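Local coordinates for putative histidinol-phosphate aminotransferase (Erwinia carotovora atroseptica, PDB 3LY1), which binds pyridoxal 5'-phosphate and probably works as a transaminase of the histidinol-phosphate aminotransferase type, at residues R192-M197 with I205-T210; E79-A84 with I177-Y182. All blocks are in the same frame, centred on the assembly; numbering follows the deposited sequence. Where two conformers were deposited one is given.

Contact 1: residues R192-M197 with I205-T210; sequences RSISPM and IILLKT. With PLP (pyridoxal-5'-phosphate), chain E.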
ATOM      1  N   ARG A 192      -2.491   5.987 -28.644  1.00 16.40           N
ATOM      2  CA  ARG A 192      -1.050   5.864 -28.431  0.50 16.53           C
ATOM      3  C   ARG A 192      -0.738   6.032 -26.943  1.00 16.13           C
ATOM      4  O   ARG A 192      -1.259   6.952 -26.310  1.00 17.38           O
ATOM      5  CB  ARG A 192      -0.295   6.943 -29.247  0.50 16.36           C
ATOM      6  CG  ARG A 192       0.420   6.423 -30.472  0.50 16.56           C
ATOM      7  CD  ARG A 192       0.453   7.365 -31.671  0.50 17.20           C
ATOM      8  NE  ARG A 192       0.450   8.815 -31.453  0.50 16.70           N
ATOM      9  CZ  ARG A 192      -0.140   9.655 -32.301  0.50 16.76           C
ATOM     10  NH1 ARG A 192      -0.779   9.167 -33.354  0.50 17.21           N
ATOM     11  NH2 ARG A 192      -0.132  10.968 -32.105  0.50 16.56           N
ATOM     12  N   SER A 193       0.100   5.157 -26.379  1.00 16.06           N
ATOM     13  CA  SER A 193       0.613   5.401 -25.011  1.00 15.93           C
ATOM     14  C   SER A 193       1.423   6.708 -24.988  1.00 15.29           C
ATOM     15  O   SER A 193       2.130   7.064 -25.962  1.00 15.06           O
ATOM     16  CB  SER A 193       1.457   4.251 -24.456  1.00 15.69           C
ATOM     17  OG  SER A 193       2.006   4.596 -23.178  1.00 18.03           O
ATOM     18  N   ILE A 194       1.283   7.448 -23.894  1.00 14.33           N
ATOM     19  CA  ILE A 194       2.004   8.693 -23.710  1.00 14.56           C
ATOM     20  C   ILE A 194       3.448   8.438 -23.312  1.00 14.49           C
ATOM     21  O   ILE A 194       4.260   9.351 -23.284  1.00 15.39           O
ATOM     22  CB  ILE A 194       1.288   9.602 -22.687  1.00 14.02           C
ATOM     23  CG1 ILE A 194       1.672  11.076 -22.908  1.00 16.48           C
ATOM     24  CG2 ILE A 194       1.504   9.151 -21.215  1.00 12.84           C
ATOM     25  CD1 ILE A 194       0.975  11.695 -24.077  1.00 18.28           C
ATOM     26  N   SER A 195       3.763   7.201 -22.987  1.00 14.28           N
ATOM     27  CA  SER A 195       5.091   6.829 -22.514  1.00 15.98           C
ATOM     28  C   SER A 195       6.304   7.386 -23.291  1.00 16.23           C
ATOM     29  O   SER A 195       7.266   7.862 -22.659  1.00 15.68           O
ATOM     30  CB  SER A 195       5.204   5.301 -22.399  1.00 15.32           C
ATOM     31  OG  SER A 195       6.357   4.965 -21.657  1.00 19.17           O
ATOM     32  N   PRO A 196       6.277   7.336 -24.646  1.00 16.74           N
ATOM     33  CA  PRO A 196       7.455   7.863 -25.326  1.00 16.62           C
ATOM     34  C   PRO A 196       7.710   9.370 -25.069  1.00 16.28           C
ATOM     35  O   PRO A 196       8.863   9.789 -25.137  1.00 15.39           O
ATOM     36  CB  PRO A 196       7.178   7.564 -26.797  1.00 17.64           C
ATOM     37  CG  PRO A 196       6.302   6.366 -26.765  1.00 18.52           C
ATOM     38  CD  PRO A 196       5.393   6.636 -25.586  1.00 16.71           C
HETATM   39  N   MSE A 197       6.680  10.167 -24.759  1.00 15.17           N
HETATM   40  CA  MSE A 197       6.902  11.585 -24.451  0.50 15.67           C
HETATM   41  C   MSE A 197       7.749  11.748 -23.167  1.00 15.16           C
HETATM   42  O   MSE A 197       8.514  12.695 -23.026  1.00 14.71           O
HETATM   43  CB  MSE A 197       5.569  12.342 -24.346  0.50 15.77           C
HETATM   44  CG  MSE A 197       4.658  12.209 -25.587  0.50 17.56           C
HETATM   45 SE   MSE A 197       5.485  12.819 -27.228  0.38 19.86          SE
HETATM   46  CE  MSE A 197       5.718  11.147 -28.207  0.50 17.17           C
ATOM     47  N   ILE A 205       4.318  15.343 -17.341  1.00 12.93           N
ATOM     48  CA  ILE A 205       3.470  14.165 -17.480  1.00 12.79           C
ATOM     49  C   ILE A 205       3.772  13.127 -16.407  1.00 12.96           C
ATOM     50  O   ILE A 205       4.928  12.751 -16.232  1.00 13.73           O
ATOM     51  CB  ILE A 205       3.683  13.406 -18.821  1.00 13.18           C
ATOM     52  CG1 ILE A 205       3.684  14.342 -20.020  1.00 12.36           C
ATOM     53  CG2 ILE A 205       2.640  12.273 -18.938  1.00 12.19           C
ATOM     54  CD1 ILE A 205       4.043  13.659 -21.384  1.00 10.61           C
ATOM     55  N   ILE A 206       2.718  12.650 -15.735  1.00 12.47           N
ATOM     56  CA  ILE A 206       2.725  11.436 -14.892  1.00 11.76           C
ATOM     57  C   ILE A 206       1.846  10.384 -15.617  1.00 12.31           C
ATOM     58  O   ILE A 206       0.652  10.591 -15.866  1.00 12.52           O
ATOM     59  CB  ILE A 206       2.179  11.762 -13.429  1.00 11.46           C
ATOM     60  CG1 ILE A 206       3.059  12.805 -12.730  1.00  9.72           C
ATOM     61  CG2 ILE A 206       1.999  10.495 -12.564  1.00 12.25           C
ATOM     62  CD1 ILE A 206       2.330  13.618 -11.531  1.00  8.41           C
ATOM     63  N   LEU A 207       2.469   9.284 -16.000  1.00 12.02           N
ATOM     64  CA  LEU A 207       1.779   8.117 -16.513  1.00 13.31           C
ATOM     65  C   LEU A 207       1.566   7.158 -15.375  1.00 13.01           C
ATOM     66  O   LEU A 207       2.508   6.809 -14.646  1.00 14.27           O
ATOM     67  CB  LEU A 207       2.609   7.439 -17.580  1.00 12.77           C
ATOM     68  CG  LEU A 207       2.180   6.083 -18.121  1.00 13.44           C
ATOM     69  CD1 LEU A 207       0.750   6.147 -18.691  1.00 12.17           C
ATOM     70  CD2 LEU A 207       3.175   5.644 -19.169  1.00 12.41           C
ATOM     71  N   LEU A 208       0.340   6.708 -15.231  1.00 12.50           N
ATOM     72  CA  LEU A 208       0.001   5.715 -14.218  1.00 12.84           C
ATOM     73  C   LEU A 208      -0.415   4.440 -14.910  1.00 12.84           C
ATOM     74  O   LEU A 208      -1.232   4.464 -15.876  1.00 14.08           O
ATOM     75  CB  LEU A 208      -1.123   6.210 -13.342  1.00 11.66           C
ATOM     76  CG  LEU A 208      -0.849   7.444 -12.486  1.00 13.64           C
ATOM     77  CD1 LEU A 208      -2.098   7.814 -11.800  1.00 12.86           C
ATOM     78  CD2 LEU A 208       0.364   7.254 -11.486  1.00 14.88           C
ATOM     79  N   LYS A 209       0.146   3.345 -14.398  1.00 12.12           N
ATOM     80  CA  LYS A 209      -0.165   2.018 -14.891  0.50 12.66           C
ATOM     81  C   LYS A 209      -0.335   1.046 -13.731  1.00 13.30           C
ATOM     82  O   LYS A 209       0.023   1.340 -12.584  1.00 13.24           O
ATOM     83  CB  LYS A 209       0.887   1.542 -15.920  0.50 12.76           C
ATOM     84  CG  LYS A 209       0.684   2.205 -17.328  0.50 12.37           C
ATOM     85  CD  LYS A 209       1.620   1.683 -18.414  0.50 11.50           C
ATOM     86  CE  LYS A 209       1.266   0.237 -18.803  0.50  9.87           C
ATOM     87  NZ  LYS A 209       0.013   0.140 -19.641  0.50  8.91           N
ATOM     88  N   THR A 210      -0.952  -0.096 -14.020  1.00 13.91           N
ATOM     89  CA  THR A 210      -1.319  -1.072 -12.991  1.00 13.96           C
ATOM     90  C   THR A 210      -1.176  -2.482 -13.555  1.00 14.78           C
ATOM     91  O   THR A 210      -1.277  -2.653 -14.747  1.00 14.11           O
ATOM     92  CB  THR A 210      -2.751  -0.859 -12.489  1.00 15.70           C
ATOM     93  OG1 THR A 210      -3.022  -1.766 -11.402  1.00 15.38           O
ATOM     94  CG2 THR A 210      -3.761  -1.041 -13.612  1.00 15.82           C
TER
HETATM   95  N1  PLP E 500      -7.419   3.838 -12.787  1.00 22.27           N
HETATM   96  C2  PLP E 500      -8.593   3.432 -13.387  1.00 23.66           C
HETATM   97  C2A PLP E 500      -9.056   4.151 -14.630  1.00 21.62           C
HETATM   98  C3  PLP E 500      -9.320   2.398 -12.798  1.00 23.38           C
HETATM   99  O3  PLP E 500     -10.486   2.010 -13.377  1.00 23.50           O
HETATM  100  C4  PLP E 500      -8.847   1.789 -11.615  1.00 29.17           C
HETATM  101  C4A PLP E 500      -9.547   0.585 -11.038  1.00 33.61           C
HETATM  102  O4A PLP E 500     -10.753   0.699 -10.886  1.00 41.58           O
HETATM  103  C5  PLP E 500      -7.659   2.224 -11.017  1.00 23.83           C
HETATM  104  C6  PLP E 500      -6.970   3.272 -11.628  1.00 22.61           C
HETATM  105  C5A PLP E 500      -7.115   1.618  -9.741  1.00 26.61           C
HETATM  106  O4P PLP E 500      -6.776   0.222  -9.837  1.00 24.18           O
HETATM  107  P   PLP E 500      -5.591  -0.402  -8.968  1.00 23.16           P
HETATM  108  O1P PLP E 500      -5.429   0.292  -7.652  1.00 23.75           O
HETATM  109  O2P PLP E 500      -4.407  -0.237  -9.882  1.00 25.58           O
HETATM  110  O3P PLP E 500      -6.036  -1.850  -8.844  1.00 27.13           O

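Contact 2: residues E79-A84 with I177-Y182; sequences EGIRAA and IVDEAY. With PLP (pyridoxal-5'-phosphate), chain E.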
ATOM      1  N   GLU A  79      -2.960   4.161  -5.351  1.00 14.45           N
ATOM      2  CA  GLU A  79      -1.974   4.894  -4.552  1.00 14.74           C
ATOM      3  C   GLU A  79      -1.148   5.880  -5.365  1.00 14.49           C
ATOM      4  O   GLU A  79      -0.799   6.945  -4.864  1.00 15.48           O
ATOM      5  CB  GLU A  79      -1.089   3.966  -3.709  1.00 15.06           C
ATOM      6  CG  GLU A  79      -1.840   3.265  -2.546  1.00 16.84           C
ATOM      7  CD  GLU A  79      -2.343   4.184  -1.429  1.00 17.57           C
ATOM      8  OE1 GLU A  79      -2.118   5.427  -1.424  1.00 19.03           O
ATOM      9  OE2 GLU A  79      -2.979   3.632  -0.482  1.00 16.80           O
ATOM     10  N   GLY A  80      -0.945   5.575  -6.633  1.00 15.15           N
ATOM     11  CA  GLY A  80      -0.346   6.515  -7.601  1.00 15.18           C
ATOM     12  C   GLY A  80      -1.148   7.762  -7.858  1.00 14.85           C
ATOM     13  O   GLY A  80      -0.593   8.868  -7.870  1.00 15.16           O
ATOM     14  N   ILE A  81      -2.469   7.609  -7.976  1.00 14.77           N
ATOM     15  CA  ILE A  81      -3.342   8.748  -8.185  1.00 14.32           C
ATOM     16  C   ILE A  81      -3.290   9.644  -6.960  1.00 13.61           C
ATOM     17  O   ILE A  81      -3.122  10.859  -7.088  1.00 13.52           O
ATOM     18  CB  ILE A  81      -4.810   8.337  -8.452  1.00 14.65           C
ATOM     19  CG1 ILE A  81      -4.900   7.453  -9.697  1.00 15.45           C
ATOM     20  CG2 ILE A  81      -5.688   9.614  -8.549  1.00 15.76           C
ATOM     21  CD1 ILE A  81      -6.218   6.592  -9.832  1.00 16.74           C
ATOM     22  N   ARG A  82      -3.418   9.040  -5.779  1.00 12.91           N
ATOM     23  CA  ARG A  82      -3.288   9.774  -4.514  1.00 13.27           C
ATOM     24  C   ARG A  82      -1.977  10.537  -4.411  1.00 12.64           C
ATOM     25  O   ARG A  82      -1.972  11.735  -4.172  1.00 11.57           O
ATOM     26  CB  ARG A  82      -3.486   8.868  -3.286  1.00 13.32           C
ATOM     27  CG  ARG A  82      -3.557   9.708  -1.988  1.00 13.08           C
ATOM     28  CD  ARG A  82      -3.530   8.861  -0.701  1.00 15.35           C
ATOM     29  NE  ARG A  82      -2.405   7.950  -0.736  1.00 12.44           N
ATOM     30  CZ  ARG A  82      -1.142   8.298  -0.557  1.00 13.00           C
ATOM     31  NH1 ARG A  82      -0.775   9.571  -0.305  1.00 13.87           N
ATOM     32  NH2 ARG A  82      -0.224   7.381  -0.672  1.00 15.25           N
ATOM     33  N   ALA A  83      -0.866   9.864  -4.641  1.00 12.26           N
ATOM     34  CA  ALA A  83       0.443  10.472  -4.510  1.00 13.12           C
ATOM     35  C   ALA A  83       0.670  11.602  -5.518  1.00 14.01           C
ATOM     36  O   ALA A  83       1.229  12.651  -5.152  1.00 14.80           O
ATOM     37  CB  ALA A  83       1.539   9.428  -4.642  1.00 13.27           C
ATOM     38  N   ALA A  84       0.205  11.392  -6.756  1.00 14.39           N
ATOM     39  CA  ALA A  84       0.299  12.391  -7.798  1.00 14.69           C
ATOM     40  C   ALA A  84      -0.456  13.629  -7.386  1.00 14.24           C
ATOM     41  O   ALA A  84       0.079  14.730  -7.490  1.00 14.67           O
ATOM     42  CB  ALA A  84      -0.195  11.855  -9.145  1.00 14.79           C
ATOM     43  N   ILE A 177      -1.761  14.141 -15.540  1.00 12.75           N
ATOM     44  CA  ILE A 177      -1.759  12.757 -15.089  1.00 11.84           C
ATOM     45  C   ILE A 177      -2.540  11.950 -16.128  1.00 12.76           C
ATOM     46  O   ILE A 177      -3.730  12.185 -16.344  1.00 11.95           O
ATOM     47  CB  ILE A 177      -2.437  12.588 -13.717  1.00 12.47           C
ATOM     48  CG1 ILE A 177      -1.766  13.428 -12.614  1.00 12.71           C
ATOM     49  CG2 ILE A 177      -2.491  11.094 -13.310  1.00 10.85           C
ATOM     50  CD1 ILE A 177      -2.623  13.575 -11.336  1.00 13.90           C
ATOM     51  N   VAL A 178      -1.880  10.974 -16.748  1.00 11.66           N
ATOM     52  CA  VAL A 178      -2.481  10.158 -17.773  1.00 12.89           C
ATOM     53  C   VAL A 178      -2.553   8.728 -17.260  1.00 13.20           C
ATOM     54  O   VAL A 178      -1.524   8.124 -16.945  1.00 14.44           O
ATOM     55  CB  VAL A 178      -1.692  10.193 -19.134  1.00 11.44           C
ATOM     56  CG1 VAL A 178      -2.468   9.486 -20.233  1.00 12.54           C
ATOM     57  CG2 VAL A 178      -1.342  11.649 -19.556  1.00 13.39           C
ATOM     58  N   ASP A 179      -3.782   8.216 -17.148  1.00 13.57           N
ATOM     59  CA  ASP A 179      -4.081   6.948 -16.481  1.00 13.67           C
ATOM     60  C   ASP A 179      -4.394   5.920 -17.546  1.00 14.49           C
ATOM     61  O   ASP A 179      -5.471   5.935 -18.139  1.00 14.89           O
ATOM     62  CB  ASP A 179      -5.236   7.163 -15.462  1.00 13.84           C
ATOM     63  CG  ASP A 179      -5.571   5.922 -14.638  1.00 14.86           C
ATOM     64  OD1 ASP A 179      -5.166   4.772 -15.042  1.00 14.01           O
ATOM     65  OD2 ASP A 179      -6.284   6.105 -13.576  1.00 13.46           O
ATOM     66  N   GLU A 180      -3.429   5.033 -17.801  1.00 13.57           N
ATOM     67  CA  GLU A 180      -3.554   4.043 -18.844  1.00 13.06           C
ATOM     68  C   GLU A 180      -3.777   2.649 -18.286  1.00 13.07           C
ATOM     69  O   GLU A 180      -3.283   1.673 -18.842  1.00 13.63           O
ATOM     70  CB  GLU A 180      -2.326   4.104 -19.733  1.00 13.33           C
ATOM     71  CG  GLU A 180      -2.200   5.479 -20.461  1.00 14.22           C
ATOM     72  CD  GLU A 180      -1.034   5.579 -21.471  1.00 16.04           C
ATOM     73  OE1 GLU A 180      -0.282   4.589 -21.700  1.00 15.95           O
ATOM     74  OE2 GLU A 180      -0.893   6.687 -22.050  1.00 16.37           O
ATOM     75  N   ALA A 181      -4.553   2.560 -17.196  1.00 13.88           N
ATOM     76  CA  ALA A 181      -4.933   1.286 -16.566  1.00 12.96           C
ATOM     77  C   ALA A 181      -5.333   0.247 -17.599  1.00 14.08           C
ATOM     78  O   ALA A 181      -4.876  -0.888 -17.528  1.00 14.63           O
ATOM     79  CB  ALA A 181      -6.081   1.513 -15.554  1.00 13.03           C
ATOM     80  N   TYR A 182      -6.173   0.626 -18.572  1.00 14.17           N
ATOM     81  CA  TYR A 182      -6.749  -0.359 -19.507  1.00 14.56           C
ATOM     82  C   TYR A 182      -6.094  -0.421 -20.889  1.00 15.02           C
ATOM     83  O   TYR A 182      -6.671  -0.991 -21.827  1.00 15.86           O
ATOM     84  CB  TYR A 182      -8.263  -0.123 -19.662  1.00 13.95           C
ATOM     85  CG  TYR A 182      -9.019  -0.141 -18.341  1.00 14.39           C
ATOM     86  CD1 TYR A 182      -9.397  -1.324 -17.730  1.00 14.08           C
ATOM     87  CD2 TYR A 182      -9.341   1.039 -17.707  1.00 12.88           C
ATOM     88  CE1 TYR A 182     -10.054  -1.309 -16.485  1.00 13.40           C
ATOM     89  CE2 TYR A 182     -10.017   1.054 -16.488  1.00 13.70           C
ATOM     90  CZ  TYR A 182     -10.364  -0.124 -15.882  1.00 15.56           C
ATOM     91  OH  TYR A 182     -11.010  -0.098 -14.647  1.00 15.32           O
TER
HETATM   92  N1  PLP E 500      -7.419   3.838 -12.787  1.00 22.27           N
HETATM   93  C2  PLP E 500      -8.593   3.432 -13.387  1.00 23.66           C
HETATM   94  C2A PLP E 500      -9.056   4.151 -14.630  1.00 21.62           C
HETATM   95  C3  PLP E 500      -9.320   2.398 -12.798  1.00 23.38           C
HETATM   96  O3  PLP E 500     -10.486   2.010 -13.377  1.00 23.50           O
HETATM   97  C4  PLP E 500      -8.847   1.789 -11.615  1.00 29.17           C
HETATM   98  C4A PLP E 500      -9.547   0.585 -11.038  1.00 33.61           C
HETATM   99  O4A PLP E 500     -10.753   0.699 -10.886  1.00 41.58           O
HETATM  100  C5  PLP E 500      -7.659   2.224 -11.017  1.00 23.83           C
HETATM  101  C6  PLP E 500      -6.970   3.272 -11.628  1.00 22.61           C
HETATM  102  C5A PLP E 500      -7.115   1.618  -9.741  1.00 26.61           C
HETATM  103  O4P PLP E 500      -6.776   0.222  -9.837  1.00 24.18           O
HETATM  104  P   PLP E 500      -5.591  -0.402  -8.968  1.00 23.16           P
HETATM  105  O1P PLP E 500      -5.429   0.292  -7.652  1.00 23.75           O
HETATM  106  O2P PLP E 500      -4.407  -0.237  -9.882  1.00 25.58           O
HETATM  107  O3P PLP E 500      -6.036  -1.850  -8.844  1.00 27.13           O

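Contact 1: residues R192-M197 with I205-T210
In the beta-alpha-beta unit that runs from strand 174-179 through the short helix 195-199 to strand 205-210, the turn leading into the helix lies against one face of the returning strand, with Ile194 meeting both Ile205 and Leu207. The branches of Ile194 share the work. CG1 lies 3.8 Å from Ile205 CD1, and the two side chains cross at a slant; CG2 rests 4.0 Å from Leu207 CD1 as these chains run past each other in opposite senses. With chi1 at -157°, CG1 of Ile194 is swung opposite the backbone N, which lets the beta-branched side chain serve both neighbours. CB of Met197, a selenomethionine, lies 3.6 Å from Ile205 CD1. Beyond Ile194, Leu207 CD2 lies 3.8 Å from Ser195 CB.

Serine suits the turn because its short side chain lets OG reach forward to the N-H two residues on: Ser193 OG accepts from Ser195 N at 3.1 Å in a nearly straight capping bond (165°). The same hydroxyl is hydrogen-bonded to Glu180, which also takes the N-H of Ile194, and Ser195 OG pairs with His64. Farther along the strand, Thr210, beta-branched and so at ease in an extended strand, donates from OG1 to PLP O2P at 2.6 Å; OG1 is also hydrogen-bonded to Ser212. The chemistry is thus divided: branched aliphatic groups join the turn and helix to the strand without directional bonds, Ser193 and Glu180 share the N-H groups of the turn, and the strand's far end supplies a hydroxyl to the cofactor.

Contact 2: residues E79-A84 with I177-Y182
The pyridoxal phosphate pocket of this putative aminotransferase is built partly where helix 76-88 faces the end of strand 174-179, with Ile81 set beside Asp179. Ile81 CD1 lies 3.8 Å from Asp179 OD2, the side chains crossing at about a right angle, and 3.8 Å from PLP C6, an apolar fit. One turn on, Ala84 CB packs 3.7 Å from Ile177 CD1; alanine's small side chain leaves room for the long isoleucine branch.

With CG swung anti to the backbone N (chi1 -176°), Asp179 carries its carboxylate to the pyridine nitrogen. OD2 accepts from PLP N1 at 2.7 Å (161°) and is also bonded to Tyr146. OD1 takes the N-H of Ala181 at 3.1 Å, an Asx turn that fixes the carboxylate's rotation. A carboxylate so close would probably favour a protonated N1. Ala181 CB sits over one face of the pyridine ring, 3.8 Å from C2, and Ile81 CD1 lies on the other side of its plane. Tyr182 OH is hydrogen-bonded to PLP O3 at 2.5 Å, with O3 at the tyrosine ring's edge, near its plane. An aspartate at the pyridine nitrogen and a tyrosine at the phenolic oxygen are characteristic of fold-type I aminotransferases.

Along the chain, helix 76-88 comes first. Contact 2 closes a long loop when strand 174-179 returns to it after 92 intervening residues, and only then does contact 1 open, closing a loop of seven residues. The two are in series, neither nested nor crossed. They meet through neighbouring parallel strands of the seven-stranded mixed sheet: Val178 N lies 2.7 Å from Ile206 O, a probable hydrogen bond, and Glu180, just past strand 174-179, also holds Ser193 of contact 1. Helix 76-88 and the 195-199 helix pack on different faces of this sheet, Ile206 touching Ala84 while Ile205 and Leu207 meet 192-197. Both contacts end at PLP, contact 1 at its phosphate and contact 2 at its ring.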